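PDB 7OL1: L-threonine 3-dehydrogenase from Clostridioides difficile, which probably catalyses the NAD-dependent oxidation of the 3-hydroxyl group of L-threonine. Local coordinates for residues A[135-140]-A[169-174]; A[143-148]-A[154-159]. One frame throughout, in Å; residues are numbered along the deposited sequence.

Overall arrangement
Contact 1 belongs to the interior and contact 2 lies nearer the surface: their centres are about 11 Å and 19 Å from the centre of the chain. Contact 1 (135-140 with 169-174) joins strand 132-138 to helix 162-181, whereas contact 2 (143-148 with 154-159) draws together two irregular parts of the loop linking that strand to that helix. Their chemistry follows this difference. All four touching residues of contact 1 are buried, and a carboxylate-hydroxyl bond is its central feature; contact 2 relies on van der Waals and CH...O contacts plus a weak water bridge. The two centres are about 14 Å apart, Gln157 connects them through Glu171, and both contacts reach the second subunit.

Contact 1 (A[135-140]-A[169-174]); sequences TPSSIA and SGELLC
The end of strand 132-138 approaches helix 162-181 with CA atoms 7.3 Å apart at Ser137 and Glu171 and 8.0 Å apart at Thr135 and Cys174, spacings that side chains have to bridge. The strand and helix are the first two elements of a beta-alpha-beta crossover in the Rossmann-type fold: strand 184-194 follows the helix and pairs in parallel with 132-138, as the backbone bonds of Ser137 with Val188 and Thr135 with Arg186 confirm.

Polar contact centres on Ser137. Its OG donates a hydrogen bond to Glu171 OE1 at 2.5 Å, meeting the anti lone pair, on the side of OE1 turned away from the other carboxylate oxygen. Ser137 holds OG anti to its backbone N (chi1 -170°), and the bond from CA to CB already points toward the helix. Glu171 covers the remaining gap with a chain extended beyond CG (chi2 175°), which carries the carboxylate from the flank of the helix to the strand. Its second oxygen, OE2, forms salt bridges with Arg189 and with Arg158 of the second subunit and accepts a hydrogen bond from Gln157. This buried carboxylate is therefore gripped through both oxygens, and the two guanidinium groups would be expected to favour its ionised form. Tyr163 and Lys167, spaced as in the Tyr-x-x-x-Lys signature of short-chain dehydrogenases, lie against the same strand end, touching Ser138 and Ser137 respectively.

Nearly one helical turn further on, Cys174 SG comes to 3.4 Å from Thr135 OG1 and 4.1 Å from Thr135 CB.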
loop_
_atom_site.group_PDB
_atom_site.type_symbol
_atom_site.label_atom_id
_atom_site.label_comp_id
_atom_site.label_asym_id
_atom_site.label_seq_id
_atom_site.Cartn_x
_atom_site.Cartn_y
_atom_site.Cartn_z
ATOM N N THR A 135 -3.772 -14.622 -3.779
ATOM C CA THR A 135 -4.517 -13.655 -2.954
ATOM C C THR A 135 -5.515 -12.902 -3.825
ATOM O O THR A 135 -5.143 -12.266 -4.793
ATOM C CB THR A 135 -3.580 -12.583 -2.404
ATOM O OG1 THR A 135 -2.278 -13.160 -2.257
ATOM C CG2 THR A 135 -4.126 -11.957 -1.140
ATOM N N PRO A 136 -6.811 -12.903 -3.494
ATOM C CA PRO A 136 -7.767 -12.067 -4.188
ATOM C C PRO A 136 -7.634 -10.627 -3.701
ATOM O O PRO A 136 -7.263 -10.456 -2.588
ATOM C CB PRO A 136 -9.123 -12.630 -3.776
ATOM C CG PRO A 136 -8.885 -13.260 -2.424
ATOM C CD PRO A 136 -7.426 -13.672 -2.402
ATOM N N SER A 137 -7.857 -9.683 -4.615
ATOM C CA SER A 137 -7.922 -8.217 -4.414
ATOM C C SER A 137 -9.314 -7.781 -4.843
ATOM O O SER A 137 -10.152 -8.669 -4.940
ATOM C CB SER A 137 -6.838 -7.518 -5.171
ATOM O OG SER A 137 -6.780 -6.157 -4.786
ATOM N N SER A 138 -9.575 -6.496 -5.070
ATOM C CA SER A 138 -10.971 -5.990 -5.228
ATOM C C SER A 138 -10.984 -4.680 -6.020
ATOM O O SER A 138 -9.991 -3.906 -5.918
ATOM C CB SER A 138 -11.605 -5.786 -3.845
ATOM O OG SER A 138 -12.973 -5.379 -3.902
ATOM N N ILE A 139 -12.108 -4.396 -6.678
ATOM C CA ILE A 139 -12.454 -3.027 -7.168
ATOM C C ILE A 139 -12.184 -2.024 -6.049
ATOM O O ILE A 139 -11.961 -0.834 -6.384
ATOM C CB ILE A 139 -13.908 -2.906 -7.654
ATOM C CG1 ILE A 139 -14.835 -3.900 -6.938
ATOM C CG2 ILE A 139 -13.960 -3.048 -9.161
ATOM C CD1 ILE A 139 -16.333 -3.651 -7.126
ATOM N N ALA A 140 -12.205 -2.470 -4.784
ATOM C CA ALA A 140 -12.072 -1.585 -3.600
ATOM C C ALA A 140 -10.656 -0.997 -3.530
ATOM O O ALA A 140 -10.473 0.060 -2.861
ATOM C CB ALA A 140 -12.465 -2.327 -2.356
ATOM N N SER A 169 -1.972 -2.359 -0.411
ATOM C CA SER A 169 -0.776 -2.753 0.389
ATOM C C SER A 169 -0.399 -4.193 0.044
ATOM O O SER A 169 0.799 -4.468 -0.169
ATOM C CB SER A 169 -1.016 -2.615 1.858
ATOM O OG SER A 169 -1.112 -1.253 2.218
ATOM N N GLY A 170 -1.407 -5.058 -0.060
ATOM C CA GLY A 170 -1.226 -6.482 -0.389
ATOM C C GLY A 170 -0.766 -6.715 -1.819
ATOM O O GLY A 170 0.133 -7.540 -2.003
ATOM N N GLU A 171 -1.381 -6.058 -2.803
ATOM C CA GLU A 171 -0.905 -6.150 -4.211
ATOM C C GLU A 171 0.600 -5.850 -4.219
ATOM O O GLU A 171 1.379 -6.702 -4.698
ATOM C CB GLU A 171 -1.699 -5.225 -5.126
ATOM C CG GLU A 171 -3.062 -5.772 -5.514
ATOM C CD GLU A 171 -3.913 -4.795 -6.326
ATOM O OE1 GLU A 171 -5.152 -4.921 -6.299
ATOM O OE2 GLU A 171 -3.332 -3.906 -6.995
ATOM N N LEU A 172 1.009 -4.740 -3.610
ATOM C CA LEU A 172 2.426 -4.296 -3.605
ATOM C C LEU A 172 3.309 -5.372 -2.986
ATOM O O LEU A 172 4.413 -5.624 -3.498
ATOM C CB LEU A 172 2.512 -2.983 -2.832
ATOM C CG LEU A 172 1.934 -1.801 -3.605
ATOM C CD1 LEU A 172 1.746 -0.568 -2.737
ATOM C CD2 LEU A 172 2.845 -1.481 -4.770
ATOM N N LEU A 173 2.807 -6.009 -1.939
ATOM C CA LEU A 173 3.602 -6.931 -1.093
ATOM C C LEU A 173 3.729 -8.261 -1.833
ATOM O O LEU A 173 4.860 -8.842 -1.903
ATOM C CB LEU A 173 2.827 -7.064 0.214
ATOM C CG LEU A 173 3.614 -7.385 1.470
ATOM C CD1 LEU A 173 4.886 -6.563 1.577
ATOM C CD2 LEU A 173 2.703 -7.122 2.650
ATOM N N CYS A 174 2.605 -8.726 -2.377
ATOM C CA CYS A 174 2.587 -9.937 -3.205
ATOM C C CYS A 174 3.521 -9.754 -4.407
ATOM O O CYS A 174 4.273 -10.711 -4.696
ATOM C CB CYS A 174 1.173 -10.277 -3.619
ATOM S SG CYS A 174 0.113 -10.727 -2.225
#

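Contact 2 (A[143-148]-A[154-159]); sequences GENSPK and DTLQRP
Thr155 meets the ring of Pro147 at the start of the contact, its OG1 lying 3.1 Å from Pro147 CD and 3.4 Å from Pro147 CG. A chi1 of -178° swings OG1 to the side opposite the backbone N and places it beside the CG-CD side of the proline, the two side chains lying alongside with opposite headings. Leu156 follows, its CA 5.3 Å from that of Ser146; the leucine side chain lies aslant that of Asn145, and its CD2 packs 3.8 Å from Asn145 CB. The pairing of Leu156 with Ser146 and of Pro159 with Gly143 shows that the segments run antiparallel, as two arms of the long loop between a Rossmann strand and the next helix, though neither arm is a regular strand. Gln157 turns away from 143-148, and its amide NH2 group goes to Glu171 of the helix. Arg158 splits its roles. Its guanidinium leads away to Glu171 and Asp175 of the second subunit, while its carbonyl O receives a CA-H...O contact from Gly143 CA (3.5 Å, 126° at H). A water, weakly bonded on both sides, accepts from Glu144 N and donates to Arg158 O. Pro159 ends the segment with its CA 4.0 Å from Gly143 CA.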
loop_
_atom_site.group_PDB
_atom_site.type_symbol
_atom_site.label_atom_id
_atom_site.label_comp_id
_atom_site.label_asym_id
_atom_site.label_seq_id
_atom_site.Cartn_x
_atom_site.Cartn_y
_atom_site.Cartn_z
ATOM N N GLY A 143 -9.558 4.291 -6.071
ATOM C CA GLY A 143 -10.035 5.555 -5.455
ATOM C C GLY A 143 -11.093 6.320 -6.258
ATOM O O GLY A 143 -11.648 5.758 -7.227
ATOM N N GLU A 144 -11.382 7.569 -5.856
ATOM C CA GLU A 144 -12.474 8.411 -6.431
ATOM C C GLU A 144 -12.028 8.931 -7.787
ATOM O O GLU A 144 -12.893 9.015 -8.664
ATOM C CB GLU A 144 -12.861 9.592 -5.539
ATOM C CG GLU A 144 -14.213 9.403 -4.857
ATOM C CD GLU A 144 -14.297 9.936 -3.431
ATOM O OE1 GLU A 144 -13.812 11.065 -3.196
ATOM O OE2 GLU A 144 -14.828 9.212 -2.549
ATOM N N ASN A 145 -10.726 9.208 -7.912
ATOM C CA ASN A 145 -10.018 9.688 -9.127
ATOM C C ASN A 145 -9.429 8.542 -9.946
ATOM O O ASN A 145 -8.702 8.787 -10.920
ATOM C CB ASN A 145 -8.792 10.538 -8.801
ATOM C CG ASN A 145 -8.976 11.445 -7.612
ATOM O OD1 ASN A 145 -10.034 12.061 -7.460
ATOM N ND2 ASN A 145 -7.946 11.505 -6.774
ATOM N N SER A 146 -9.623 7.305 -9.550
ATOM C CA SER A 146 -9.281 6.204 -10.471
ATOM C C SER A 146 -10.185 6.389 -11.688
ATOM O O SER A 146 -11.367 6.718 -11.556
ATOM C CB SER A 146 -9.385 4.856 -9.797
ATOM O OG SER A 146 -8.097 4.454 -9.294
ATOM N N PRO A 147 -9.657 6.264 -12.915
ATOM C CA PRO A 147 -10.500 6.374 -14.109
ATOM C C PRO A 147 -11.737 5.470 -13.971
ATOM O O PRO A 147 -11.550 4.370 -13.460
ATOM C CB PRO A 147 -9.602 5.889 -15.249
ATOM C CG PRO A 147 -8.164 5.990 -14.725
ATOM C CD PRO A 147 -8.251 5.957 -13.211
ATOM N N LYS A 148 -12.933 5.917 -14.392
ATOM C CA LYS A 148 -14.210 5.244 -14.011
ATOM C C LYS A 148 -14.737 4.355 -15.155
ATOM O O LYS A 148 -15.663 3.528 -14.899
ATOM C CB LYS A 148 -15.218 6.288 -13.513
ATOM C CG LYS A 148 -14.772 7.102 -12.288
ATOM C CD LYS A 148 -15.506 6.868 -10.963
ATOM C CE LYS A 148 -16.975 6.540 -11.154
ATOM N NZ LYS A 148 -17.748 6.597 -9.892
ATOM N N ASP A 154 -2.951 -0.931 -14.948
ATOM C CA ASP A 154 -2.035 -0.070 -14.146
ATOM C C ASP A 154 -2.630 1.335 -14.115
ATOM O O ASP A 154 -2.965 1.833 -15.177
ATOM C CB ASP A 154 -0.598 -0.105 -14.663
ATOM C CG ASP A 154 -0.064 -1.514 -14.850
ATOM O OD1 ASP A 154 -0.289 -2.349 -13.957
ATOM O OD2 ASP A 154 0.574 -1.759 -15.883
ATOM N N THR A 155 -2.843 1.907 -12.931
ATOM C CA THR A 155 -3.489 3.228 -12.784
ATOM C C THR A 155 -3.403 3.672 -11.329
ATOM O O THR A 155 -2.654 3.109 -10.588
ATOM C CB THR A 155 -4.922 3.222 -13.345
ATOM O OG1 THR A 155 -5.496 4.534 -13.222
ATOM C CG2 THR A 155 -5.820 2.207 -12.675
ATOM N N LEU A 156 -4.155 4.695 -10.995
ATOM C CA LEU A 156 -4.106 5.414 -9.718
ATOM C C LEU A 156 -4.928 4.568 -8.742
ATOM O O LEU A 156 -6.094 4.234 -9.096
ATOM C CB LEU A 156 -4.662 6.816 -9.997
ATOM C CG LEU A 156 -4.577 7.831 -8.867
ATOM C CD1 LEU A 156 -3.915 9.100 -9.359
ATOM C CD2 LEU A 156 -5.956 8.127 -8.267
ATOM N N GLN A 157 -4.292 4.183 -7.618
ATOM C CA GLN A 157 -4.842 3.362 -6.505
ATOM C C GLN A 157 -4.636 4.126 -5.192
ATOM O O GLN A 157 -3.523 3.977 -4.536
ATOM C CB GLN A 157 -4.160 1.988 -6.481
ATOM C CG GLN A 157 -4.514 1.115 -7.679
ATOM C CD GLN A 157 -3.733 -0.176 -7.717
ATOM O OE1 GLN A 157 -2.525 -0.200 -7.985
ATOM N NE2 GLN A 157 -4.438 -1.271 -7.487
ATOM N N ARG A 158 -5.629 4.962 -4.865
ATOM C CA ARG A 158 -5.702 5.722 -3.590
ATOM C C ARG A 158 -7.095 5.589 -2.977
ATOM O O ARG A 158 -7.826 6.574 -2.895
ATOM C CB ARG A 158 -5.380 7.202 -3.801
ATOM C CG ARG A 158 -4.085 7.456 -4.558
ATOM C CD ARG A 158 -2.811 7.341 -3.748
ATOM N NE ARG A 158 -2.926 8.049 -2.482
ATOM C CZ ARG A 158 -1.885 8.417 -1.759
ATOM N NH1 ARG A 158 -0.654 8.174 -2.190
ATOM N NH2 ARG A 158 -2.078 9.050 -0.615
ATOM N N PRO A 159 -7.487 4.401 -2.450
ATOM C CA PRO A 159 -8.816 4.222 -1.864
ATOM C C PRO A 159 -8.852 4.817 -0.451
ATOM O O PRO A 159 -7.822 5.002 0.141
ATOM C CB PRO A 159 -8.971 2.700 -1.908
ATOM C CG PRO A 159 -7.575 2.224 -1.609
ATOM C CD PRO A 159 -6.654 3.196 -2.318
HETATM O O HOH W 1 -10.944 7.826 -2.784
#